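Local coordinates for protein 47 KDA membrane antigen (Treponema pallidum, PDB 1O75) that shows zinc-stimulated carboxypeptidase activity on synthetic depsipeptides, binds penicillin and may act as a D,D-carboxypeptidase that lowers peptidoglycan cross-linking, at residues A229-M234 against A327-L332. The protein carries 2 engineered substitutions. Sequence-based numbering, arbitrary orientation.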
ATOM      1  N   ALA B 229     -18.724  -4.805  -6.424  1.00 27.11           N
ATOM      2  CA  ALA B 229     -18.487  -4.215  -5.118  1.00 26.76           C
ATOM      3  C   ALA B 229     -17.481  -5.068  -4.377  1.00 25.84           C
ATOM      4  O   ALA B 229     -17.369  -6.264  -4.622  1.00 24.03           O
ATOM      5  CB  ALA B 229     -19.808  -4.134  -4.313  1.00 27.79           C
ATOM      6  N   GLU B 230     -16.776  -4.453  -3.444  1.00 27.19           N
ATOM      7  CA  GLU B 230     -15.761  -5.166  -2.710  1.00 30.82           C
ATOM      8  C   GLU B 230     -15.656  -4.647  -1.289  1.00 29.81           C
ATOM      9  O   GLU B 230     -15.885  -3.461  -1.041  1.00 31.12           O
ATOM     10  CB  GLU B 230     -14.439  -5.015  -3.467  1.00 35.58           C
ATOM     11  CG  GLU B 230     -13.223  -5.525  -2.740  1.00 49.24           C
ATOM     12  CD  GLU B 230     -12.601  -4.465  -1.829  1.00 57.10           C
ATOM     13  OE1 GLU B 230     -11.526  -4.737  -1.241  1.00 63.09           O
ATOM     14  OE2 GLU B 230     -13.183  -3.359  -1.697  1.00 61.34           O
ATOM     15  N   ALA B 231     -15.332  -5.536  -0.355  1.00 26.57           N
ATOM     16  CA  ALA B 231     -15.185  -5.137   1.039  1.00 28.54           C
ATOM     17  C   ALA B 231     -13.776  -5.480   1.471  1.00 28.88           C
ATOM     18  O   ALA B 231     -13.269  -6.560   1.149  1.00 27.98           O
ATOM     19  CB  ALA B 231     -16.201  -5.882   1.931  1.00 28.47           C
ATOM     20  N   SER B 232     -13.141  -4.548   2.171  1.00 29.03           N
ATOM     21  CA  SER B 232     -11.792  -4.730   2.672  1.00 31.61           C
ATOM     22  C   SER B 232     -11.899  -4.868   4.174  1.00 30.81           C
ATOM     23  O   SER B 232     -12.176  -3.891   4.875  1.00 30.88           O
ATOM     24  CB  SER B 232     -10.928  -3.510   2.344  1.00 35.43           C
ATOM     25  OG  SER B 232     -10.594  -3.521   0.974  1.00 47.38           O
ATOM     26  N   VAL B 233     -11.681  -6.072   4.672  1.00 28.54           N
ATOM     27  CA  VAL B 233     -11.785  -6.280   6.096  1.00 29.61           C
ATOM     28  C   VAL B 233     -10.415  -6.130   6.769  1.00 30.45           C
ATOM     29  O   VAL B 233      -9.506  -6.915   6.499  1.00 29.78           O
ATOM     30  CB  VAL B 233     -12.372  -7.691   6.387  1.00 30.22           C
ATOM     31  CG1 VAL B 233     -12.555  -7.895   7.889  1.00 29.56           C
ATOM     32  CG2 VAL B 233     -13.705  -7.871   5.648  1.00 30.02           C
ATOM     33  N   MET B 234     -10.251  -5.109   7.605  1.00 29.19           N
ATOM     34  CA  MET B 234      -8.997  -4.945   8.344  1.00 30.26           C
ATOM     35  C   MET B 234      -9.185  -5.749   9.627  1.00 28.38           C
ATOM     36  O   MET B 234     -10.238  -5.671  10.266  1.00 29.96           O
ATOM     37  CB  MET B 234      -8.741  -3.478   8.658  1.00 32.19           C
ATOM     38  CG  MET B 234      -8.421  -2.647   7.421  1.00 41.33           C
ATOM     39  SD  MET B 234      -6.714  -2.891   6.903  1.00 46.92           S
ATOM     40  CE  MET B 234      -5.872  -1.926   8.231  1.00 47.71           C
ATOM     41  N   ALA B 327     -18.345 -10.226   9.330  1.00 23.42           N
ATOM     42  CA  ALA B 327     -18.373  -8.799   9.024  1.00 25.85           C
ATOM     43  C   ALA B 327     -19.619  -8.435   8.234  1.00 26.23           C
ATOM     44  O   ALA B 327     -19.958  -9.111   7.266  1.00 24.50           O
ATOM     45  CB  ALA B 327     -17.122  -8.408   8.222  1.00 27.27           C
ATOM     46  N   ASP B 328     -20.293  -7.366   8.646  1.00 23.94           N
ATOM     47  CA  ASP B 328     -21.477  -6.905   7.942  1.00 25.71           C
ATOM     48  C   ASP B 328     -21.114  -5.677   7.095  1.00 27.88           C
ATOM     49  O   ASP B 328     -20.439  -4.754   7.571  1.00 28.27           O
ATOM     50  CB  ASP B 328     -22.586  -6.540   8.933  1.00 26.33           C
ATOM     51  CG  ASP B 328     -23.189  -7.775   9.630  1.00 28.14           C
ATOM     52  OD1 ASP B 328     -22.908  -8.904   9.185  1.00 28.13           O
ATOM     53  OD2 ASP B 328     -23.953  -7.610  10.607  1.00 31.03           O
ATOM     54  N   VAL B 329     -21.565  -5.665   5.847  1.00 25.87           N
ATOM     55  CA  VAL B 329     -21.267  -4.550   4.960  1.00 26.76           C
ATOM     56  C   VAL B 329     -22.449  -4.288   4.046  1.00 26.61           C
ATOM     57  O   VAL B 329     -23.252  -5.177   3.781  1.00 28.12           O
ATOM     58  CB  VAL B 329     -20.003  -4.857   4.095  1.00 28.25           C
ATOM     59  CG1 VAL B 329     -20.264  -6.044   3.154  1.00 27.36           C
ATOM     60  CG2 VAL B 329     -19.660  -3.650   3.271  1.00 34.48           C
ATOM     61  N   ARG B 330     -22.563  -3.065   3.558  1.00 27.12           N
ATOM     62  CA  ARG B 330     -23.658  -2.735   2.653  1.00 27.64           C
ATOM     63  C   ARG B 330     -23.107  -2.257   1.310  1.00 27.92           C
ATOM     64  O   ARG B 330     -22.200  -1.427   1.275  1.00 28.12           O
ATOM     65  CB  ARG B 330     -24.543  -1.633   3.252  1.00 28.19           C
ATOM     66  CG  ARG B 330     -25.751  -1.289   2.349  1.00 32.67           C
ATOM     67  CD  ARG B 330     -26.427   0.013   2.772  1.00 33.34           C
ATOM     68  NE  ARG B 330     -27.404   0.426   1.767  1.00 37.40           N
ATOM     69  CZ  ARG B 330     -28.024   1.602   1.784  1.00 38.84           C
ATOM     70  NH1 ARG B 330     -27.759   2.474   2.747  1.00 36.08           N
ATOM     71  NH2 ARG B 330     -28.916   1.895   0.853  1.00 40.17           N
ATOM     72  N   PHE B 331     -23.626  -2.802   0.216  1.00 28.89           N
ATOM     73  CA  PHE B 331     -23.194  -2.361  -1.105  1.00 30.31           C
ATOM     74  C   PHE B 331     -24.355  -1.537  -1.690  1.00 31.84           C
ATOM     75  O   PHE B 331     -25.471  -2.018  -1.815  1.00 30.75           O
ATOM     76  CB  PHE B 331     -22.855  -3.549  -2.008  1.00 28.37           C
ATOM     77  CG  PHE B 331     -21.709  -4.400  -1.500  1.00 28.20           C
ATOM     78  CD1 PHE B 331     -20.587  -3.808  -0.923  1.00 30.58           C
ATOM     79  CD2 PHE B 331     -21.733  -5.795  -1.664  1.00 28.24           C
ATOM     80  CE1 PHE B 331     -19.489  -4.589  -0.509  1.00 30.64           C
ATOM     81  CE2 PHE B 331     -20.648  -6.593  -1.261  1.00 31.50           C
ATOM     82  CZ  PHE B 331     -19.520  -5.983  -0.680  1.00 30.43           C
ATOM     83  N   LEU B 332     -24.063  -0.287  -2.028  1.00 35.29           N
ATOM     84  CA  LEU B 332     -25.049   0.645  -2.558  1.00 37.26           C
ATOM     85  C   LEU B 332     -25.531   0.343  -3.964  1.00 39.28           C
ATOM     86  O   LEU B 332     -24.844  -0.322  -4.739  1.00 37.90           O
ATOM     87  CB  LEU B 332     -24.479   2.068  -2.513  1.00 37.36           C
ATOM     88  CG  LEU B 332     -24.237   2.555  -1.082  1.00 38.63           C
ATOM     89  CD1 LEU B 332     -23.359   3.788  -1.092  1.00 38.52           C
ATOM     90  CD2 LEU B 332     -25.595   2.838  -0.401  1.00 37.63           C
TER
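Ala229, Ala231 and Val233 of segment 229-234 face Phe331, Val329 and Ala327 of segment 327-332 in reversed order, the axes of the two strand segments 8.1 Å apart at closest approach and inclined at 151°, with no hydrogen bond between them. Their parent strands, 229-237 and 325-331, belong to different four-stranded antiparallel sheets and meet here through side chains. The tightest point is a CH-pi contact: Ala229 CB sits over one face of the Phe331 ring, 3.5 Å from the centroid and 16° off the ring normal. With CG anti to its own carbonyl carbon (chi1 -62°), Phe331 turns that face to the methyl and brings CZ to 4.2 Å from Ala231 CB. The rest is looser, Ala231 CB meeting Val329 CG1 at 4.2 Å and Val233 CG2 reaching Ala327 CB at 4.3 Å. Glu230 points away from segment 327-332, and its OE1 accepts a bond from Ser232 OG on the syn side (2.7 Å). Phe331 also lines a xenon pocket completed by Tyr260, Cys296 and Gly297. Such face-to-face packing of two antiparallel sheets is characteristic of a beta-sandwich, consistent with assignment of Tp47 domain C to the immunoglobulin-like E-set clan.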